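Binding domain (Hc) of Paraclostridial Mosquitocidal Protein 1 (Paraclostridium bifermentans, PDB 6HOX) targets host nerve cells, serving as the receptor-binding part of the heavy chain of a botulinum-like neurotoxin directed at Anopheles mosquitoes. Local coordinates at residues A[94-99]-A[439-444]; A[108-113]-A[211-216]; A[144-149]-A[189-194]. All blocks are in the same frame, centred on the assembly; numbering follows the deposited sequence.

Contact 1. Residues A[94-99]-A[439-444]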
loop_
_atom_site.group_PDB
_atom_site.type_symbol
_atom_site.label_atom_id
_atom_site.label_comp_id
_atom_site.label_asym_id
_atom_site.label_seq_id
_atom_site.Cartn_x
_atom_site.Cartn_y
_atom_site.Cartn_z
ATOM N N TRP A 94 -3.137 -7.924 -6.336
ATOM C CA TRP A 94 -2.686 -7.142 -5.205
ATOM C C TRP A 94 -1.676 -7.982 -4.434
ATOM O O TRP A 94 -1.940 -9.163 -4.171
ATOM C CB TRP A 94 -3.864 -6.756 -4.317
ATOM C CG TRP A 94 -4.668 -5.613 -4.846
ATOM C CD1 TRP A 94 -5.877 -5.667 -5.475
ATOM C CD2 TRP A 94 -4.311 -4.221 -4.778
ATOM N NE1 TRP A 94 -6.308 -4.406 -5.786
ATOM C CE2 TRP A 94 -5.373 -3.497 -5.362
ATOM C CE3 TRP A 94 -3.216 -3.517 -4.256
ATOM C CZ2 TRP A 94 -5.345 -2.108 -5.470
ATOM C CZ3 TRP A 94 -3.206 -2.140 -4.341
ATOM C CH2 TRP A 94 -4.259 -1.450 -4.938
ATOM N N ILE A 95 -0.554 -7.359 -4.071
ATOM C CA ILE A 95 0.487 -7.995 -3.306
ATOM C C ILE A 95 0.938 -7.060 -2.184
ATOM O O ILE A 95 1.028 -5.836 -2.356
ATOM C CB ILE A 95 1.663 -8.424 -4.206
ATOM C CG1 ILE A 95 2.495 -9.512 -3.519
ATOM C CG2 ILE A 95 2.511 -7.240 -4.639
ATOM C CD1 ILE A 95 3.611 -10.071 -4.388
ATOM N N ARG A 96 1.208 -7.654 -1.024
ATOM C CA ARG A 96 1.842 -6.968 0.069
ATOM C C ARG A 96 3.026 -7.818 0.523
ATOM O O ARG A 96 2.832 -8.910 1.067
ATOM C CB ARG A 96 0.844 -6.718 1.202
ATOM C CG ARG A 96 1.333 -5.741 2.263
ATOM C CD ARG A 96 0.307 -5.548 3.356
ATOM N NE ARG A 96 0.777 -4.702 4.448
ATOM C CZ ARG A 96 0.099 -4.483 5.571
ATOM N NH1 ARG A 96 -0.997 -5.174 5.830
ATOM N NH2 ARG A 96 0.525 -3.594 6.450
ATOM N N VAL A 97 4.225 -7.320 0.233
ATOM C CA VAL A 97 5.482 -7.937 0.559
ATOM C C VAL A 97 6.119 -7.207 1.727
ATOM O O VAL A 97 6.234 -5.982 1.679
ATOM C CB VAL A 97 6.426 -7.899 -0.650
ATOM C CG1 VAL A 97 7.771 -8.534 -0.337
ATOM C CG2 VAL A 97 5.776 -8.521 -1.882
ATOM N N PRO A 98 6.613 -7.918 2.773
ATOM C CA PRO A 98 7.193 -7.258 3.945
ATOM C C PRO A 98 8.330 -6.301 3.563
ATOM O O PRO A 98 9.033 -6.528 2.584
ATOM C CB PRO A 98 7.701 -8.426 4.805
ATOM C CG PRO A 98 6.758 -9.546 4.427
ATOM C CD PRO A 98 6.601 -9.383 2.927
ATOM N N ARG A 99 8.481 -5.241 4.350
ATOM C CA ARG A 99 9.523 -4.269 4.151
ATOM C C ARG A 99 10.886 -4.940 4.294
ATOM O O ARG A 99 11.157 -5.659 5.253
ATOM C CB ARG A 99 9.471 -3.118 5.157
ATOM C CG ARG A 99 10.281 -1.918 4.691
ATOM C CD ARG A 99 10.965 -1.228 5.841
ATOM N NE ARG A 99 11.983 -2.080 6.423
ATOM C CZ ARG A 99 12.015 -2.435 7.695
ATOM N NH1 ARG A 99 11.144 -1.920 8.541
ATOM N NH2 ARG A 99 12.915 -3.305 8.113
ATOM N N SER A 439 -0.420 1.890 11.494
ATOM C CA SER A 439 -0.597 0.894 12.541
ATOM C C SER A 439 0.558 -0.107 12.434
ATOM O O SER A 439 1.077 -0.339 11.331
ATOM C CB SER A 439 -1.930 0.195 12.386
ATOM O OG SER A 439 -2.137 -0.189 11.016
ATOM N N GLU A 440 0.983 -0.668 13.574
ATOM C CA GLU A 440 2.016 -1.696 13.610
ATOM C C GLU A 440 1.541 -2.917 12.812
ATOM O O GLU A 440 0.388 -3.313 12.897
ATOM C CB GLU A 440 2.324 -2.041 15.069
ATOM C CG GLU A 440 3.470 -3.017 15.243
ATOM C CD GLU A 440 4.255 -2.879 16.543
ATOM O OE1 GLU A 440 3.865 -2.029 17.393
ATOM O OE2 GLU A 440 5.266 -3.616 16.700
ATOM N N ASP A 441 2.447 -3.503 12.031
ATOM C CA ASP A 441 2.178 -4.685 11.222
ATOM C C ASP A 441 3.430 -5.569 11.239
ATOM O O ASP A 441 4.555 -5.100 11.196
ATOM C CB ASP A 441 1.797 -4.308 9.777
ATOM C CG ASP A 441 1.508 -5.501 8.877
ATOM O OD1 ASP A 441 0.416 -6.069 9.005
ATOM O OD2 ASP A 441 2.382 -5.866 8.069
ATOM N N GLU A 442 3.208 -6.873 11.265
ATOM C CA GLU A 442 4.270 -7.874 11.294
ATOM C C GLU A 442 5.231 -7.685 10.113
ATOM O O GLU A 442 6.409 -8.040 10.190
ATOM C CB GLU A 442 3.605 -9.254 11.277
ATOM C CG GLU A 442 4.583 -10.401 11.360
ATOM C CD GLU A 442 3.945 -11.772 11.244
ATOM O OE1 GLU A 442 2.697 -11.875 11.358
ATOM O OE2 GLU A 442 4.696 -12.728 11.016
ATOM N N GLY A 443 4.738 -7.141 8.997
ATOM C CA GLY A 443 5.553 -6.980 7.784
ATOM C C GLY A 443 6.437 -5.739 7.780
ATOM O O GLY A 443 7.088 -5.447 6.794
ATOM N N TRP A 444 6.431 -4.978 8.865
ATOM C CA TRP A 444 7.336 -3.851 9.040
ATOM C C TRP A 444 7.916 -3.892 10.457
ATOM O O TRP A 444 7.220 -3.580 11.426
ATOM C CB TRP A 444 6.611 -2.536 8.758
ATOM C CG TRP A 444 7.505 -1.347 8.899
ATOM C CD1 TRP A 444 8.058 -0.872 10.053
ATOM C CD2 TRP A 444 7.951 -0.478 7.847
ATOM N NE1 TRP A 444 8.835 0.216 9.786
ATOM C CE2 TRP A 444 8.781 0.493 8.443
ATOM C CE3 TRP A 444 7.743 -0.427 6.467
ATOM C CZ2 TRP A 444 9.365 1.523 7.712
ATOM C CZ3 TRP A 444 8.327 0.588 5.737
ATOM C CH2 TRP A 444 9.121 1.558 6.355
HETATM O O HOH W 1 -1.470 -3.610 8.347
HETATM O O HOH W 2 10.274 -5.810 7.842
#

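Contact 2. Residues A[108-113]-A[211-216]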
loop_
_atom_site.group_PDB
_atom_site.type_symbol
_atom_site.label_atom_id
_atom_site.label_comp_id
_atom_site.label_asym_id
_atom_site.label_seq_id
_atom_site.Cartn_x
_atom_site.Cartn_y
_atom_site.Cartn_z
ATOM N N LEU A 108 20.049 -12.469 -0.906
ATOM C CA LEU A 108 20.593 -11.428 -1.759
ATOM C C LEU A 108 20.984 -12.067 -3.098
ATOM O O LEU A 108 21.632 -13.099 -3.119
ATOM C CB LEU A 108 21.790 -10.786 -1.046
ATOM C CG LEU A 108 22.481 -9.620 -1.756
ATOM C CD1 LEU A 108 21.489 -8.697 -2.442
ATOM C CD2 LEU A 108 23.327 -8.823 -0.777
ATOM N N GLY A 109 20.506 -11.477 -4.201
ATOM C CA GLY A 109 20.870 -11.892 -5.544
ATOM C C GLY A 109 20.202 -13.191 -5.974
ATOM O O GLY A 109 20.436 -13.646 -7.101
ATOM N N ILE A 110 19.350 -13.765 -5.109
ATOM C CA ILE A 110 18.671 -15.048 -5.378
ATOM C C ILE A 110 17.181 -14.789 -5.653
ATOM O O ILE A 110 16.482 -14.283 -4.776
ATOM C CB ILE A 110 18.872 -16.009 -4.189
ATOM C CG1 ILE A 110 20.353 -16.344 -3.977
ATOM C CG2 ILE A 110 18.035 -17.272 -4.350
ATOM C CD1 ILE A 110 20.712 -16.583 -2.531
ATOM N N GLU A 111 16.724 -15.124 -6.871
ATOM C CA GLU A 111 15.300 -15.112 -7.256
ATOM C C GLU A 111 14.588 -16.249 -6.524
ATOM O O GLU A 111 15.082 -17.348 -6.543
ATOM C CB GLU A 111 15.044 -15.444 -8.727
ATOM C CG GLU A 111 15.322 -14.339 -9.704
ATOM C CD GLU A 111 14.833 -14.628 -11.119
ATOM O OE1 GLU A 111 13.919 -15.468 -11.285
ATOM O OE2 GLU A 111 15.346 -13.987 -12.051
ATOM N N TYR A 112 13.403 -15.999 -5.966
ATOM C CA TYR A 112 12.587 -17.094 -5.472
ATOM C C TYR A 112 11.130 -16.918 -5.922
ATOM O O TYR A 112 10.652 -15.799 -6.136
ATOM C CB TYR A 112 12.772 -17.299 -3.969
ATOM C CG TYR A 112 12.459 -16.126 -3.070
ATOM C CD1 TYR A 112 11.170 -15.856 -2.634
ATOM C CD2 TYR A 112 13.474 -15.303 -2.616
ATOM C CE1 TYR A 112 10.900 -14.790 -1.785
ATOM C CE2 TYR A 112 13.224 -14.227 -1.774
ATOM C CZ TYR A 112 11.935 -13.972 -1.350
ATOM O OH TYR A 112 11.730 -12.918 -0.506
ATOM N N ASP A 113 10.446 -18.064 -6.055
ATOM C CA ASP A 113 9.105 -18.171 -6.630
ATOM C C ASP A 113 8.059 -17.591 -5.672
ATOM O O ASP A 113 8.181 -17.683 -4.433
ATOM C CB ASP A 113 8.702 -19.621 -6.903
ATOM C CG ASP A 113 9.539 -20.361 -7.939
ATOM O OD1 ASP A 113 10.299 -19.698 -8.669
ATOM O OD2 ASP A 113 9.414 -21.607 -8.000
ATOM N N GLY A 211 12.194 -21.364 -2.727
ATOM C CA GLY A 211 13.601 -21.048 -3.012
ATOM C C GLY A 211 14.201 -20.050 -2.032
ATOM O O GLY A 211 15.406 -19.836 -2.040
ATOM N N ASN A 212 13.364 -19.463 -1.170
ATOM C CA ASN A 212 13.791 -18.450 -0.205
ATOM C C ASN A 212 14.411 -19.135 1.029
ATOM O O ASN A 212 13.809 -20.033 1.608
ATOM C CB ASN A 212 12.627 -17.531 0.175
ATOM C CG ASN A 212 11.441 -18.270 0.749
ATOM O OD1 ASN A 212 10.907 -19.185 0.119
ATOM N ND2 ASN A 212 11.035 -17.886 1.950
ATOM N N ARG A 213 15.626 -18.720 1.415
ATOM C CA ARG A 213 16.255 -19.237 2.641
ATOM C C ARG A 213 15.731 -18.471 3.864
ATOM O O ARG A 213 15.760 -19.002 4.980
ATOM C CB ARG A 213 17.777 -19.175 2.535
ATOM C CG ARG A 213 18.371 -20.255 1.642
ATOM C CD ARG A 213 19.848 -20.019 1.416
ATOM N NE ARG A 213 20.289 -20.503 0.115
ATOM C CZ ARG A 213 19.960 -19.942 -1.046
ATOM N NH1 ARG A 213 19.144 -18.900 -1.068
ATOM N NH2 ARG A 213 20.432 -20.436 -2.176
ATOM N N ASN A 214 15.237 -17.244 3.652
ATOM C CA ASN A 214 14.595 -16.453 4.729
ATOM C C ASN A 214 13.190 -17.004 4.982
ATOM O O ASN A 214 12.242 -16.625 4.293
ATOM C CB ASN A 214 14.520 -14.953 4.405
ATOM C CG ASN A 214 13.725 -14.176 5.434
ATOM O OD1 ASN A 214 13.426 -14.697 6.500
ATOM N ND2 ASN A 214 13.337 -12.948 5.117
ATOM N N LYS A 215 13.054 -17.845 6.010
ATOM C CA LYS A 215 11.822 -18.569 6.273
ATOM C C LYS A 215 10.862 -17.744 7.131
ATOM O O LYS A 215 9.797 -18.217 7.480
ATOM C CB LYS A 215 12.136 -19.900 6.959
ATOM C CG LYS A 215 13.004 -20.847 6.135
ATOM C CD LYS A 215 12.505 -21.126 4.740
ATOM C CE LYS A 215 13.126 -22.366 4.131
ATOM N NZ LYS A 215 12.844 -22.449 2.681
ATOM N N ASN A 216 11.259 -16.530 7.502
ATOM C CA ASN A 216 10.351 -15.589 8.121
ATOM C C ASN A 216 9.523 -14.875 7.041
ATOM O O ASN A 216 8.559 -14.224 7.358
ATOM C CB ASN A 216 11.115 -14.618 9.018
ATOM C CG ASN A 216 11.779 -15.329 10.180
ATOM O OD1 ASN A 216 11.116 -16.032 10.938
ATOM N ND2 ASN A 216 13.084 -15.190 10.308
#

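Contact 3. Residues A[144-149]-A[189-194]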
loop_
_atom_site.group_PDB
_atom_site.type_symbol
_atom_site.label_atom_id
_atom_site.label_comp_id
_atom_site.label_asym_id
_atom_site.label_seq_id
_atom_site.Cartn_x
_atom_site.Cartn_y
_atom_site.Cartn_z
ATOM N N ILE A 144 12.436 -14.450 -21.811
ATOM C CA ILE A 144 12.163 -13.026 -21.647
ATOM C C ILE A 144 11.720 -12.803 -20.202
ATOM O O ILE A 144 10.849 -13.495 -19.708
ATOM C CB ILE A 144 11.137 -12.555 -22.693
ATOM C CG1 ILE A 144 11.859 -12.276 -24.015
ATOM C CG2 ILE A 144 10.347 -11.340 -22.218
ATOM C CD1 ILE A 144 10.957 -12.221 -25.200
ATOM N N ASP A 145 12.369 -11.857 -19.523
ATOM C CA ASP A 145 11.969 -11.492 -18.203
ATOM C C ASP A 145 11.941 -9.961 -18.052
ATOM O O ASP A 145 12.580 -9.207 -18.809
ATOM C CB ASP A 145 12.820 -12.205 -17.144
ATOM C CG ASP A 145 14.302 -12.214 -17.433
ATOM O OD1 ASP A 145 14.767 -11.248 -18.055
ATOM O OD2 ASP A 145 14.974 -13.190 -17.035
ATOM N N ILE A 146 11.116 -9.521 -17.094
ATOM C CA ILE A 146 11.122 -8.180 -16.605
ATOM C C ILE A 146 11.537 -8.280 -15.132
ATOM O O ILE A 146 10.968 -9.053 -14.361
ATOM C CB ILE A 146 9.760 -7.493 -16.832
ATOM C CG1 ILE A 146 9.439 -7.401 -18.323
ATOM C CG2 ILE A 146 9.716 -6.118 -16.165
ATOM C CD1 ILE A 146 8.048 -6.915 -18.642
ATOM N N ILE A 147 12.593 -7.559 -14.777
ATOM C CA ILE A 147 13.038 -7.478 -13.418
ATOM C C ILE A 147 12.935 -6.003 -13.034
ATOM O O ILE A 147 13.645 -5.189 -13.596
ATOM C CB ILE A 147 14.459 -8.070 -13.287
ATOM C CG1 ILE A 147 14.481 -9.526 -13.761
ATOM C CG2 ILE A 147 14.978 -7.933 -11.860
ATOM C CD1 ILE A 147 15.852 -10.124 -13.946
ATOM N N THR A 148 11.991 -5.649 -12.150
ATOM C CA THR A 148 11.863 -4.246 -11.764
ATOM C C THR A 148 13.178 -3.841 -11.072
ATOM O O THR A 148 13.827 -4.672 -10.440
ATOM C CB THR A 148 10.613 -3.989 -10.914
ATOM O OG1 THR A 148 10.783 -4.687 -9.685
ATOM C CG2 THR A 148 9.330 -4.423 -11.591
ATOM N N SER A 149 13.581 -2.577 -11.243
ATOM C CA SER A 149 14.887 -2.100 -10.776
ATOM C C SER A 149 14.680 -0.903 -9.852
ATOM O O SER A 149 15.444 0.014 -9.866
ATOM C CB SER A 149 15.809 -1.760 -11.941
ATOM O OG SER A 149 15.261 -0.708 -12.728
ATOM N N ASP A 189 7.745 -1.169 -17.331
ATOM C CA ASP A 189 8.692 -1.789 -18.252
ATOM C C ASP A 189 7.925 -2.586 -19.310
ATOM O O ASP A 189 6.729 -2.908 -19.130
ATOM C CB ASP A 189 9.680 -2.678 -17.492
ATOM C CG ASP A 189 11.029 -2.831 -18.167
ATOM O OD1 ASP A 189 11.181 -2.346 -19.293
ATOM O OD2 ASP A 189 11.905 -3.447 -17.557
ATOM N N SER A 190 8.625 -2.886 -20.410
ATOM C CA SER A 190 8.093 -3.697 -21.465
ATOM C C SER A 190 9.232 -4.342 -22.281
ATOM O O SER A 190 10.351 -3.835 -22.350
ATOM C CB SER A 190 7.178 -2.885 -22.328
ATOM O OG SER A 190 7.951 -2.120 -23.209
ATOM N N LYS A 191 8.920 -5.498 -22.871
ATOM C CA LYS A 191 9.841 -6.279 -23.659
ATOM C C LYS A 191 9.134 -6.757 -24.929
ATOM O O LYS A 191 7.940 -7.034 -24.905
ATOM C CB LYS A 191 10.305 -7.492 -22.854
ATOM C CG LYS A 191 11.019 -7.183 -21.558
ATOM C CD LYS A 191 12.399 -6.572 -21.710
ATOM C CE LYS A 191 12.969 -6.270 -20.350
ATOM N NZ LYS A 191 14.143 -5.383 -20.405
ATOM N N SER A 192 9.885 -6.843 -26.033
ATOM C CA SER A 192 9.429 -7.456 -27.245
ATOM C C SER A 192 9.430 -8.971 -27.055
ATOM O O SER A 192 10.431 -9.528 -26.612
ATOM C CB SER A 192 10.298 -7.064 -28.415
ATOM O OG SER A 192 10.358 -5.648 -28.540
ATOM N N ILE A 193 8.331 -9.628 -27.422
ATOM C CA ILE A 193 8.261 -11.094 -27.323
ATOM C C ILE A 193 7.931 -11.718 -28.692
ATOM O O ILE A 193 7.524 -12.882 -28.759
ATOM C CB ILE A 193 7.280 -11.500 -26.204
ATOM C CG1 ILE A 193 5.831 -11.140 -26.532
ATOM C CG2 ILE A 193 7.701 -10.884 -24.878
ATOM C CD1 ILE A 193 4.838 -11.860 -25.649
ATOM N N ASN A 194 8.190 -10.971 -29.772
ATOM C CA ASN A 194 8.080 -11.469 -31.153
ATOM C C ASN A 194 8.993 -12.688 -31.390
ATOM O O ASN A 194 8.688 -13.501 -32.255
ATOM C CB ASN A 194 8.325 -10.353 -32.179
ATOM C CG ASN A 194 9.743 -9.826 -32.202
ATOM O OD1 ASN A 194 10.207 -9.207 -31.248
ATOM N ND2 ASN A 194 10.439 -10.052 -33.304
HETATM O O HOH W 3 12.405 -2.954 -15.023
#

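Contact 1. Residues A[94-99]-A[439-444]
R99 lies over the indole of W444 and uses most of its length to do so. Its methylene CD sits 3.2 Å above the centroid of the six-membered ring, a tight CH-pi contact, while the guanidinium carbon CZ stands 4.5 Å from the centroid of the five-membered ring in a cation-pi pair. The bends at chi2 and chi3 (67°) turn the guanidinium upright on the indole, the two planes 87° apart, with its edge toward the ring and NH1 above the five-membered part, offset toward the rim. Neighbours in the C-terminal tail take up the polar ends: R99 NH1 donates to the carbonyl of K445, and W444 NE1 to the carboxylate of E446.

G443 supplies the backbone link. Its O accepts from R99 N at 2.8 Å, and P98 packs against its carbonyl and CA. An Asx turn holds this glycine in place, D441 OD2 receiving G443 N at 2.8 Å. The D441 carboxylate also stacks on the guanidinium of R96, the planes 17° apart; R96 NH2 and D441 OD2 form a salt bridge of 3.4 Å through charge alone. Water 1 joins R96 NH2 to D441 OD1, and N164 binds both R96 NE and D441 OD2.

The C-terminal tail of the trefoil subdomain thus packs against strand 89-96 and the residues that follow it, at the HCN–HCC interface of a clostridial neurotoxin binding domain.

Contact 2. Residues A[108-113]-A[211-216]
The ring of Y112 lies across N212 where the lectin-like jelly roll of the N-terminal subdomain brings strand 112-113 against the loop leading into strand 218-227. N212 meets the ring with its CB, which stands 3.5 Å from the ring centroid, a CH-pi contact almost exactly over the middle of one face. The amide beyond it is turned 35° from the ring plane, so it neither stacks flat on the tyrosine nor stands upright on it.

With Y112 CG placed between its backbone N and carbonyl carbon (chi1 58°), the face of the ring lies over N212 CB. The backbone of the loop closes in beside the ring as well: G211 C comes within 3.7 Å of Y112 CB. At its far end the Y112 hydroxyl is hydrogen-bonded to Q217.

Further out, the side chains of I110 and R213 run roughly perpendicular to one another. The methyl CD1 of I110 is the nearer branch, 3.2 Å from R213 NH1, and approaches the guanidinium obliquely, whereas CG2 lies at the guanidinium edge. This is a close contact between an apolar group and the end of a charged one, made at the exposed rim of the contact.

Hydrogen bonds within the loop and from D107, just before segment 108-113, hold the loop's shape: the two carboxylate oxygens of D107 accept the backbone N-H groups of R213 and N214. N212 ND2 reaches S67 OG as well as N214 O, meeting the latter from above the carbonyl plane at 2.9 Å. The carbonyl of N212 is taken by K215, whose NZ lies 2.8 Å from N212 O at a C=O...N angle of 168°.

Contact 3. Residues A[144-149]-A[189-194]
The carboxylate of D189 has the methyl CG2 of I146 off to one side of its plane, past the rim, 3.7 Å from OD2. On that same side the backbone N of S190 approaches OD1 from above the carboxylate plane, in a hydrogen bond of 2.8 Å. Water 3 comes from the other side, donating to OD2 at 2.6 Å and also to the carbonyl O of I147, so that it bridges the two strands by way of one aspartate oxygen.

Elsewhere aliphatic chains pack on one another and on backbone carbonyls. I146 and K191 lie alongside one another, pointing opposite ways, with CG1 of I146 3.6 Å from CG of K191. The lysine chain bends at chi2 (-70°), which lays its CE 3.3 Å from the carbonyl O of D145. Its ammonium group does not reach the D145 carboxylate, whose salt bridge is with R135 instead.

At the other end I144 reaches past K191 to the residues where the second strand gives out. Its CD1 comes within 3.1 Å of S192 O and lies 3.5 Å from CG2 of I193, the two isoleucines set nearly perpendicular. I193 also packs on M136 and C179, side chains from the two strands that adjoin the pair.

The strand segments 144-147 and 189-192 run nearly antiparallel, 168° between their directions, with axes 7.5 Å apart at closest approach. They make no backbone hydrogen bonds to each other; each pairs within its own sheet, with strand 131-137 and strand 178-183 respectively. Side-chain packing between facing border strands of two sheets is the pattern of the lectin-like jelly-roll sandwich that forms the N-terminal receptor-binding subdomain.

Overall arrangement
Contact 1 is the buried one, its centre about 9 Å from the centre of the chain, and joins the two subdomains; the centres of contacts 2 and 3 lie about 22 and 24 Å out, within the jelly roll alone. The chemistry follows this placement. The subdomain interface combines a stacked salt bridge, a cation-pi pair and a backbone bond, whereas the outer contacts rest mainly on carbon packing, over a tyrosine face in contact 2 and between isoleucines and a lysine chain in contact 3. Strands 112-113 and 143-147 belong to one five-stranded sheet, which contacts 2 and 3 share; strands 89-96 and 186-192 belong to the other, shared by contacts 1 and 3.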